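Local coordinates for protein beta-galactoside alpha-2,6-sialyltransferase (Photobacterium sp., PDB 2Z4T) that transfers sialic acid from CMP-sialic acid to galactosides such as lactose, forming an alpha-2,6 linkage, at residues N226-D231 / N289-R294; I255-L260 / V279-K284; L77-P82 / V108-V113. All coordinates share one frame; numbering follows the deposited sequence. Where two conformers were deposited one is given.

Interaction 1. Residues N226-D231 / N289-R294; sequences NIDLYD and NYHFLR
His291 lies against Tyr230 in an offset stack. The ring centroids are 4.4 Å apart and the planes differ by 16°. Two conformers of His291 were deposited, and the details of its ring hold for one of them. In that conformer chi1 (-55°) sets CG beside the backbone N, so the ring lies back along the strand. His291 ND1 makes a weak hydrogen bond to Leu229 O, near the plane of the ring. The same oxygen accepts a stronger bond from His291 N, at 2.7 Å. Tyr230 OH is bonded to Asp134.

Leu229 sits on the other face of the sheet, beside Tyr290. Leu229 CD1 stands over the centre of the Tyr290 ring, 3.5 Å from its centroid, in a CH-pi contact. Leu229 N is bonded to Asn289 O at 2.8 Å, and Asn289 N to Ile227 O at 2.7 Å. Strands 226-230 and 289-292 are parallel neighbours, with axes 4.8 Å apart.

Asp231 follows the end of its strand and works through its carboxylate. Asp231 OD2 accepts Leu293 N at 2.7 Å, on the anti side and out of the carboxylate plane. Tyr237 OH bonds to the same oxygen, so two donors grip it. Both bonds lie where the chain turns at Leu293, whose side chain is close to that of Ser450 at the CMP site.

The pair belongs to a parallel, Rossmann-like part of the GT-B fold. Strand 194-201 flanks 222-230, and strand 315-317 flanks 288-292. Helix 126-141 covers the face of Tyr230, while helix 205-216 covers that of Ile227 and Leu229.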
loop_
_atom_site.group_PDB
_atom_site.type_symbol
_atom_site.label_atom_id
_atom_site.label_comp_id
_atom_site.label_asym_id
_atom_site.label_seq_id
_atom_site.Cartn_x
_atom_site.Cartn_y
_atom_site.Cartn_z
ATOM N N ASN A 226 -7.658 -14.000 -0.498
ATOM C CA ASN A 226 -6.759 -13.316 -1.450
ATOM C C ASN A 226 -5.409 -12.956 -0.837
ATOM O O ASN A 226 -5.316 -12.587 0.351
ATOM C CB ASN A 226 -7.408 -12.033 -2.030
ATOM C CG ASN A 226 -6.516 -11.335 -3.069
ATOM O OD1 ASN A 226 -6.387 -11.805 -4.211
ATOM N ND2 ASN A 226 -5.888 -10.217 -2.673
ATOM N N ILE A 227 -4.369 -13.063 -1.663
ATOM C CA ILE A 227 -3.064 -12.500 -1.349
ATOM C C ILE A 227 -2.702 -11.493 -2.429
ATOM O O ILE A 227 -2.668 -11.819 -3.620
ATOM C CB ILE A 227 -1.959 -13.581 -1.220
ATOM C CG1 ILE A 227 -2.422 -14.707 -0.277
ATOM C CG2 ILE A 227 -0.657 -12.947 -0.761
ATOM C CD1 ILE A 227 -1.424 -15.816 -0.082
ATOM N N ASP A 228 -2.466 -10.254 -1.999
ATOM C CA ASP A 228 -1.991 -9.182 -2.878
ATOM C C ASP A 228 -0.491 -9.030 -2.743
ATOM O O ASP A 228 0.037 -8.965 -1.628
ATOM C CB ASP A 228 -2.638 -7.856 -2.499
ATOM C CG ASP A 228 -4.022 -7.685 -3.085
ATOM O OD1 ASP A 228 -4.298 -8.278 -4.157
ATOM O OD2 ASP A 228 -4.832 -6.928 -2.467
ATOM N N LEU A 229 0.190 -8.950 -3.874
ATOM C CA LEU A 229 1.622 -8.698 -3.879
ATOM C C LEU A 229 1.944 -7.392 -4.626
ATOM O O LEU A 229 1.616 -7.239 -5.818
ATOM C CB LEU A 229 2.361 -9.908 -4.457
ATOM C CG LEU A 229 1.915 -11.105 -3.601
ATOM C CD1 LEU A 229 1.454 -12.310 -4.419
ATOM C CD2 LEU A 229 2.891 -11.459 -2.463
ATOM N N TYR A 230 2.546 -6.449 -3.908
ATOM C CA TYR A 230 2.901 -5.157 -4.461
ATOM C C TYR A 230 4.406 -5.078 -4.416
ATOM O O TYR A 230 4.995 -5.360 -3.366
ATOM C CB TYR A 230 2.289 -4.009 -3.637
ATOM C CG TYR A 230 0.791 -3.865 -3.766
ATOM C CD1 TYR A 230 -0.066 -4.301 -2.752
ATOM C CD2 TYR A 230 0.223 -3.298 -4.907
ATOM C CE1 TYR A 230 -1.475 -4.192 -2.871
ATOM C CE2 TYR A 230 -1.182 -3.159 -5.040
ATOM C CZ TYR A 230 -2.013 -3.615 -4.017
ATOM O OH TYR A 230 -3.376 -3.471 -4.153
ATOM N N ASP A 231 5.020 -4.716 -5.548
ATOM C CA ASP A 231 6.481 -4.621 -5.680
ATOM C C ASP A 231 7.107 -3.607 -4.732
ATOM O O ASP A 231 6.623 -2.490 -4.601
ATOM C CB ASP A 231 6.883 -4.213 -7.102
ATOM C CG ASP A 231 6.630 -5.298 -8.122
ATOM O OD1 ASP A 231 6.614 -6.477 -7.717
ATOM O OD2 ASP A 231 6.437 -4.967 -9.322
ATOM N N ASN A 289 -3.087 -11.995 -6.320
ATOM C CA ASN A 289 -2.848 -11.039 -7.405
ATOM C C ASN A 289 -1.484 -10.362 -7.271
ATOM O O ASN A 289 -1.162 -9.812 -6.198
ATOM C CB ASN A 289 -3.977 -10.004 -7.481
ATOM C CG ASN A 289 -5.302 -10.629 -7.921
ATOM O OD1 ASN A 289 -6.131 -10.999 -7.091
ATOM N ND2 ASN A 289 -5.475 -10.803 -9.225
ATOM N N TYR A 290 -0.677 -10.445 -8.335
ATOM C CA TYR A 290 0.600 -9.725 -8.389
ATOM C C TYR A 290 0.430 -8.375 -9.091
ATOM O O TYR A 290 0.141 -8.302 -10.303
ATOM C CB TYR A 290 1.696 -10.534 -9.097
ATOM C CG TYR A 290 2.178 -11.737 -8.326
ATOM C CD1 TYR A 290 3.393 -11.715 -7.632
ATOM C CD2 TYR A 290 1.428 -12.900 -8.297
ATOM C CE1 TYR A 290 3.845 -12.838 -6.928
ATOM C CE2 TYR A 290 1.856 -14.023 -7.609
ATOM C CZ TYR A 290 3.061 -13.992 -6.927
ATOM O OH TYR A 290 3.447 -15.117 -6.249
ATOM N N HIS A 291 0.640 -7.304 -8.340
ATOM C CA HIS A 291 0.525 -5.967 -8.904
ATOM C C HIS A 291 1.907 -5.439 -9.271
ATOM O O HIS A 291 2.619 -4.917 -8.426
ATOM C CB HIS A 291 -0.194 -5.051 -7.921
ATOM C CG HIS A 291 -1.522 -5.579 -7.489
ATOM N ND1 HIS A 291 -1.666 -6.463 -6.439
ATOM C CD2 HIS A 291 -2.764 -5.380 -7.986
ATOM C CE1 HIS A 291 -2.942 -6.766 -6.295
ATOM N NE2 HIS A 291 -3.628 -6.129 -7.226
ATOM N N PHE A 292 2.290 -5.609 -10.530
ATOM C CA PHE A 292 3.632 -5.276 -10.960
ATOM C C PHE A 292 3.771 -3.781 -11.186
ATOM O O PHE A 292 2.946 -3.169 -11.873
ATOM C CB PHE A 292 3.975 -6.029 -12.255
ATOM C CG PHE A 292 4.667 -7.374 -12.046
ATOM C CD1 PHE A 292 4.152 -8.324 -11.180
ATOM C CD2 PHE A 292 5.819 -7.692 -12.765
ATOM C CE1 PHE A 292 4.770 -9.569 -11.006
ATOM C CE2 PHE A 292 6.465 -8.940 -12.594
ATOM C CZ PHE A 292 5.932 -9.880 -11.717
ATOM N N LEU A 293 4.825 -3.188 -10.630
ATOM C CA LEU A 293 5.162 -1.805 -10.958
ATOM C C LEU A 293 5.181 -1.588 -12.476
ATOM O O LEU A 293 4.691 -0.567 -12.977
ATOM C CB LEU A 293 6.517 -1.425 -10.353
ATOM C CG LEU A 293 7.019 0.010 -10.499
ATOM C CD1 LEU A 293 6.010 1.016 -9.971
ATOM C CD2 LEU A 293 8.365 0.168 -9.804
ATOM N N ARG A 294 5.757 -2.535 -13.204
ATOM C CA ARG A 294 5.735 -2.486 -14.653
ATOM C C ARG A 294 5.508 -3.890 -15.188
ATOM O O ARG A 294 6.459 -4.640 -15.449
ATOM C CB ARG A 294 7.030 -1.883 -15.203
ATOM C CG ARG A 294 7.137 -0.344 -15.090
ATOM C CD ARG A 294 6.180 0.384 -16.041
ATOM N NE ARG A 294 6.574 0.188 -17.442
ATOM C CZ ARG A 294 7.367 1.012 -18.129
ATOM N NH1 ARG A 294 7.854 2.111 -17.552
ATOM N NH2 ARG A 294 7.683 0.742 -19.393
#

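Interaction 2. Residues I255-L260 / V279-K284; sequences IGKDYL and VYNWQK
Trp282 offers one face of its indole to Leu260. Leu260 CD2 lies over the six-membered ring, 3.8 Å from its centroid and 17° off the normal, which is a CH-pi contact. The methyl is displaced toward the rim, and its nearest ring atom is Trp282 CZ3 at 3.7 Å. Leu260 CD1 reaches the same end of the indole, 3.9 Å from Trp282 CH2. With CG anti to the backbone N (chi1 -174°), the leucine extends from its helix, and the two side chains cross at about a right angle. Trp282 NE1 is bonded to Ser205. The second flat group is the amide of Asn281, which is laid against the backbone at Gly256 and Lys257. Asn281 CG is 3.6 Å from Lys257 CA. One end of the amide lies against Gly256, on the side where a side chain would stand.

Both segments belong to the long, mostly helical crossover between parallel strands 222-230 and 288-292 of the GT-B fold. The indole also touches Ile227 and Leu229 of the first strand, so it lies between the sheet and helix 249-265. Asn281 CB packs beside Leu260 CD2 at 4.1 Å.

Nearer the surface, two lysines cross at about a right angle. The contact is made by their aliphatic parts, Lys257 CD and Lys284 CB, at 3.5 Å. Their charged ends have other partners. Lys257 forms a salt bridge with Glu261, and Lys284 a cation-pi contact with Tyr310. Within its own segment, Gln283 NE2 bonds to Tyr280 O at 3.1 Å, from above the carbonyl plane, and it also bonds to Tyr310 O.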
loop_
_atom_site.group_PDB
_atom_site.type_symbol
_atom_site.label_atom_id
_atom_site.label_comp_id
_atom_site.label_asym_id
_atom_site.label_seq_id
_atom_site.Cartn_x
_atom_site.Cartn_y
_atom_site.Cartn_z
ATOM N N ILE A 255 9.371 -26.422 -8.709
ATOM C CA ILE A 255 10.092 -26.785 -7.501
ATOM C C ILE A 255 9.795 -25.728 -6.441
ATOM O O ILE A 255 9.615 -26.065 -5.275
ATOM C CB ILE A 255 11.602 -26.935 -7.766
ATOM C CG1 ILE A 255 11.838 -28.215 -8.575
ATOM C CG2 ILE A 255 12.393 -26.939 -6.454
ATOM C CD1 ILE A 255 13.196 -28.273 -9.316
ATOM N N GLY A 256 9.707 -24.465 -6.865
ATOM C CA GLY A 256 9.276 -23.389 -5.996
ATOM C C GLY A 256 7.930 -23.622 -5.307
ATOM O O GLY A 256 7.809 -23.387 -4.102
ATOM N N LYS A 257 6.925 -24.088 -6.052
ATOM C CA LYS A 257 5.620 -24.378 -5.474
ATOM C C LYS A 257 5.666 -25.448 -4.379
ATOM O O LYS A 257 5.105 -25.255 -3.301
ATOM C CB LYS A 257 4.594 -24.751 -6.544
ATOM C CG LYS A 257 3.456 -25.610 -6.014
ATOM C CD LYS A 257 2.187 -25.373 -6.771
ATOM C CE LYS A 257 1.319 -26.620 -6.850
ATOM N NZ LYS A 257 0.979 -27.202 -5.521
ATOM N N ASP A 258 6.319 -26.573 -4.664
ATOM C CA ASP A 258 6.363 -27.692 -3.713
ATOM C C ASP A 258 7.097 -27.263 -2.451
ATOM O O ASP A 258 6.702 -27.611 -1.333
ATOM C CB ASP A 258 7.050 -28.921 -4.326
ATOM C CG ASP A 258 6.314 -29.453 -5.548
ATOM O OD1 ASP A 258 5.063 -29.459 -5.554
ATOM O OD2 ASP A 258 6.988 -29.874 -6.505
ATOM N N TYR A 259 8.155 -26.482 -2.655
ATOM C CA TYR A 259 8.974 -25.999 -1.562
ATOM C C TYR A 259 8.128 -25.119 -0.653
ATOM O O TYR A 259 8.055 -25.369 0.566
ATOM C CB TYR A 259 10.197 -25.236 -2.077
ATOM C CG TYR A 259 10.927 -24.526 -0.973
ATOM C CD1 TYR A 259 11.780 -25.219 -0.106
ATOM C CD2 TYR A 259 10.741 -23.158 -0.768
ATOM C CE1 TYR A 259 12.438 -24.540 0.933
ATOM C CE2 TYR A 259 11.387 -22.489 0.247
ATOM C CZ TYR A 259 12.230 -23.171 1.091
ATOM O OH TYR A 259 12.856 -22.469 2.092
ATOM N N LEU A 260 7.480 -24.125 -1.262
ATOM C CA LEU A 260 6.619 -23.190 -0.541
ATOM C C LEU A 260 5.486 -23.941 0.152
ATOM O O LEU A 260 5.222 -23.718 1.339
ATOM C CB LEU A 260 6.076 -22.082 -1.473
ATOM C CG LEU A 260 5.266 -20.941 -0.851
ATOM C CD1 LEU A 260 6.075 -20.218 0.205
ATOM C CD2 LEU A 260 4.787 -19.934 -1.882
ATOM N N VAL A 279 8.937 -16.515 -4.531
ATOM C CA VAL A 279 7.989 -15.410 -4.459
ATOM C C VAL A 279 6.911 -15.403 -5.545
ATOM O O VAL A 279 5.858 -14.760 -5.366
ATOM C CB VAL A 279 8.660 -14.016 -4.279
ATOM C CG1 VAL A 279 9.550 -14.039 -3.046
ATOM C CG2 VAL A 279 9.428 -13.589 -5.488
ATOM N N TYR A 280 7.158 -16.127 -6.638
ATOM C CA TYR A 280 6.210 -16.195 -7.744
ATOM C C TYR A 280 5.393 -17.487 -7.787
ATOM O O TYR A 280 5.068 -17.983 -8.853
ATOM C CB TYR A 280 6.894 -15.876 -9.084
ATOM C CG TYR A 280 7.459 -14.467 -9.086
ATOM C CD1 TYR A 280 6.609 -13.368 -9.040
ATOM C CD2 TYR A 280 8.850 -14.238 -9.077
ATOM C CE1 TYR A 280 7.106 -12.058 -9.015
ATOM C CE2 TYR A 280 9.362 -12.953 -9.058
ATOM C CZ TYR A 280 8.476 -11.859 -9.020
ATOM O OH TYR A 280 8.953 -10.571 -8.972
ATOM N N ASN A 281 5.046 -18.010 -6.612
ATOM C CA ASN A 281 4.179 -19.183 -6.517
ATOM C C ASN A 281 2.924 -18.975 -5.682
ATOM O O ASN A 281 2.111 -19.906 -5.568
ATOM C CB ASN A 281 4.947 -20.401 -5.998
ATOM C CG ASN A 281 5.628 -21.156 -7.098
ATOM O OD1 ASN A 281 6.843 -21.080 -7.263
ATOM N ND2 ASN A 281 4.852 -21.880 -7.875
ATOM N N TRP A 282 2.736 -17.772 -5.122
ATOM C CA TRP A 282 1.534 -17.512 -4.307
ATOM C C TRP A 282 0.248 -17.932 -5.024
ATOM O O TRP A 282 -0.621 -18.570 -4.428
ATOM C CB TRP A 282 1.449 -16.054 -3.803
ATOM C CG TRP A 282 2.574 -15.693 -2.855
ATOM C CD1 TRP A 282 3.534 -14.729 -3.040
ATOM C CD2 TRP A 282 2.877 -16.318 -1.598
ATOM N NE1 TRP A 282 4.404 -14.717 -1.979
ATOM C CE2 TRP A 282 4.020 -15.676 -1.077
ATOM C CE3 TRP A 282 2.280 -17.339 -0.854
ATOM C CZ2 TRP A 282 4.584 -16.035 0.156
ATOM C CZ3 TRP A 282 2.850 -17.702 0.365
ATOM C CH2 TRP A 282 3.984 -17.049 0.858
ATOM N N GLN A 283 0.172 -17.609 -6.309
ATOM C CA GLN A 283 -1.013 -17.864 -7.132
ATOM C C GLN A 283 -1.277 -19.343 -7.383
ATOM O O GLN A 283 -2.395 -19.722 -7.752
ATOM C CB GLN A 283 -0.893 -17.128 -8.483
ATOM C CG GLN A 283 -0.016 -17.825 -9.540
ATOM C CD GLN A 283 1.480 -17.719 -9.273
ATOM O OE1 GLN A 283 1.913 -17.281 -8.206
ATOM N NE2 GLN A 283 2.278 -18.124 -10.256
ATOM N N LYS A 284 -0.254 -20.176 -7.206
ATOM C CA LYS A 284 -0.423 -21.619 -7.368
ATOM C C LYS A 284 -1.030 -22.269 -6.130
ATOM O O LYS A 284 -1.466 -23.409 -6.195
ATOM C CB LYS A 284 0.916 -22.288 -7.679
ATOM C CG LYS A 284 1.536 -21.884 -8.999
ATOM C CD LYS A 284 0.706 -22.353 -10.179
ATOM C CE LYS A 284 0.916 -21.441 -11.355
ATOM N NZ LYS A 284 0.545 -22.088 -12.631
#

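Interaction 3. Residues L77-P82 / V108-V113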
loop_
_atom_site.group_PDB
_atom_site.type_symbol
_atom_site.label_atom_id
_atom_site.label_comp_id
_atom_site.label_asym_id
_atom_site.label_seq_id
_atom_site.Cartn_x
_atom_site.Cartn_y
_atom_site.Cartn_z
ATOM N N LEU A 77 -33.667 -2.753 20.909
ATOM C CA LEU A 77 -33.474 -4.111 20.404
ATOM C C LEU A 77 -32.111 -4.665 20.798
ATOM O O LEU A 77 -31.077 -4.112 20.434
ATOM C CB LEU A 77 -33.601 -4.125 18.879
ATOM C CG LEU A 77 -33.264 -5.433 18.152
ATOM C CD1 LEU A 77 -34.390 -6.485 18.303
ATOM C CD2 LEU A 77 -32.915 -5.173 16.684
ATOM N N SER A 78 -32.120 -5.764 21.535
ATOM C CA SER A 78 -30.888 -6.399 21.938
ATOM C C SER A 78 -30.812 -7.834 21.406
ATOM O O SER A 78 -31.648 -8.679 21.745
ATOM C CB SER A 78 -30.775 -6.364 23.454
ATOM O OG SER A 78 -29.417 -6.260 23.807
ATOM N N VAL A 79 -29.831 -8.089 20.541
ATOM C CA VAL A 79 -29.612 -9.412 19.949
ATOM C C VAL A 79 -28.147 -9.700 19.662
ATOM O O VAL A 79 -27.342 -8.794 19.450
ATOM C CB VAL A 79 -30.408 -9.632 18.633
ATOM C CG1 VAL A 79 -31.835 -10.025 18.949
ATOM C CG2 VAL A 79 -30.376 -8.404 17.741
ATOM N N VAL A 80 -27.824 -10.979 19.638
ATOM C CA VAL A 80 -26.501 -11.449 19.300
ATOM C C VAL A 80 -26.640 -12.083 17.921
ATOM O O VAL A 80 -27.533 -12.905 17.710
ATOM C CB VAL A 80 -26.024 -12.494 20.343
ATOM C CG1 VAL A 80 -24.619 -12.960 20.045
ATOM C CG2 VAL A 80 -26.094 -11.895 21.760
ATOM N N ALA A 81 -25.792 -11.687 16.975
ATOM C CA ALA A 81 -25.798 -12.278 15.646
ATOM C C ALA A 81 -25.455 -13.749 15.796
ATOM O O ALA A 81 -24.658 -14.093 16.662
ATOM C CB ALA A 81 -24.777 -11.590 14.774
ATOM N N PRO A 82 -26.049 -14.626 14.962
ATOM C CA PRO A 82 -25.824 -16.063 15.112
ATOM C C PRO A 82 -24.479 -16.477 14.525
ATOM O O PRO A 82 -23.800 -15.650 13.897
ATOM C CB PRO A 82 -26.953 -16.680 14.291
ATOM C CG PRO A 82 -27.228 -15.702 13.235
ATOM C CD PRO A 82 -26.927 -14.328 13.818
ATOM N N VAL A 108 -36.187 -3.080 10.971
ATOM C CA VAL A 108 -34.742 -3.233 11.198
ATOM C C VAL A 108 -34.199 -4.387 10.365
ATOM O O VAL A 108 -34.751 -5.470 10.379
ATOM C CB VAL A 108 -34.422 -3.495 12.703
ATOM C CG1 VAL A 108 -32.923 -3.860 12.923
ATOM C CG2 VAL A 108 -34.796 -2.291 13.535
ATOM N N THR A 109 -33.112 -4.138 9.645
ATOM C CA THR A 109 -32.451 -5.171 8.865
ATOM C C THR A 109 -31.017 -5.334 9.336
ATOM O O THR A 109 -30.252 -4.379 9.358
ATOM C CB THR A 109 -32.465 -4.845 7.367
ATOM O OG1 THR A 109 -33.810 -4.864 6.908
ATOM C CG2 THR A 109 -31.728 -5.898 6.583
ATOM N N LEU A 110 -30.664 -6.551 9.722
ATOM C CA LEU A 110 -29.295 -6.864 10.081
ATOM C C LEU A 110 -28.713 -7.773 9.000
ATOM O O LEU A 110 -29.184 -8.903 8.797
ATOM C CB LEU A 110 -29.222 -7.502 11.476
ATOM C CG LEU A 110 -29.854 -6.704 12.634
ATOM C CD1 LEU A 110 -29.681 -7.404 13.974
ATOM C CD2 LEU A 110 -29.284 -5.305 12.742
ATOM N N ASN A 111 -27.718 -7.244 8.283
ATOM C CA ASN A 111 -26.916 -8.025 7.357
ATOM C C ASN A 111 -25.797 -8.662 8.169
ATOM O O ASN A 111 -24.854 -7.963 8.614
ATOM C CB ASN A 111 -26.331 -7.134 6.241
ATOM C CG ASN A 111 -27.346 -6.100 5.711
ATOM O OD1 ASN A 111 -28.362 -6.464 5.096
ATOM N ND2 ASN A 111 -27.072 -4.799 5.953
ATOM N N VAL A 112 -25.921 -9.966 8.399
ATOM C CA VAL A 112 -24.894 -10.733 9.102
ATOM C C VAL A 112 -23.887 -11.316 8.097
ATOM O O VAL A 112 -24.260 -12.052 7.174
ATOM C CB VAL A 112 -25.472 -11.867 10.015
ATOM C CG1 VAL A 112 -24.343 -12.500 10.829
ATOM C CG2 VAL A 112 -26.573 -11.333 10.963
ATOM N N VAL A 113 -22.615 -10.970 8.278
ATOM C CA VAL A 113 -21.572 -11.351 7.312
ATOM C C VAL A 113 -20.430 -12.001 8.078
ATOM O O VAL A 113 -20.265 -11.735 9.281
ATOM C CB VAL A 113 -21.053 -10.123 6.516
ATOM C CG1 VAL A 113 -22.228 -9.392 5.784
ATOM C CG2 VAL A 113 -20.310 -9.146 7.450
#
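Val112 faces Ala81 and Pro82 across the inside of the N-terminal domain. Its CB is directed toward 77-82, and the two methyls divide the contact between them. Val112 CG1, set anti to the backbone N (chi1 -173°), meets Ala81 CB at 4.1 Å. Val112 CG2 meets the proline ring instead, 4.2 Å from Pro82 CD. One branched side chain thus touches two successive residues of the other segment. Val112 also touches Asp36, Leu84 and Tyr90.

Two further pairs continue the contact. Val79 CG2 and Leu110 CD1 are 4.0 Å apart, on side chains that pass at a slant. Leu77 and Val108 reach toward each other tip to tip, with Leu77 CD2 4.0 Å from Val108 CG1. The contact is wholly apolar and made by side chains. The backbones stand well apart at Leu77 and Val108, with CA atoms 9.3 Å apart. They come close only at the far end, where the CA atoms of Ala81 and Val112 are 6.8 Å apart. The small alanine stands at the close end.

This is face-to-face packing of two sheets, as in an immunoglobulin-like beta-sandwich. On one side, strand 77-80 pairs with strand 39-42, through Leu77 with Leu42 and Val79 with Val40. On the other, strand 103-122 lies between strands 26-35 and 88-98. Trp57 of strand 52-61 packs on both Leu77 and Val108.

All three contacts are largely buried. Interaction 2 has an exposed residue at its margin, Lys284, and interaction 1 is partly exposed at Asp228, Asn289 and His291. Interaction 1 joins neighbouring strands within one sheet, so backbone hydrogen bonds dominate, and its end lies near the CMP site. Interaction 2 is nested in the chain between those strands and joins helix 249-265 to the turn and short helix at 279-284, on one face of the sheet. The two touch where Tyr290 OH bonds to Val279 O and Trp282 N. Interaction 3 lies in the other domain, its centre about 36 Å from that of interaction 1. It joins two sheets by apolar packing alone, although strand 103-122 runs on into the sheet of interaction 1.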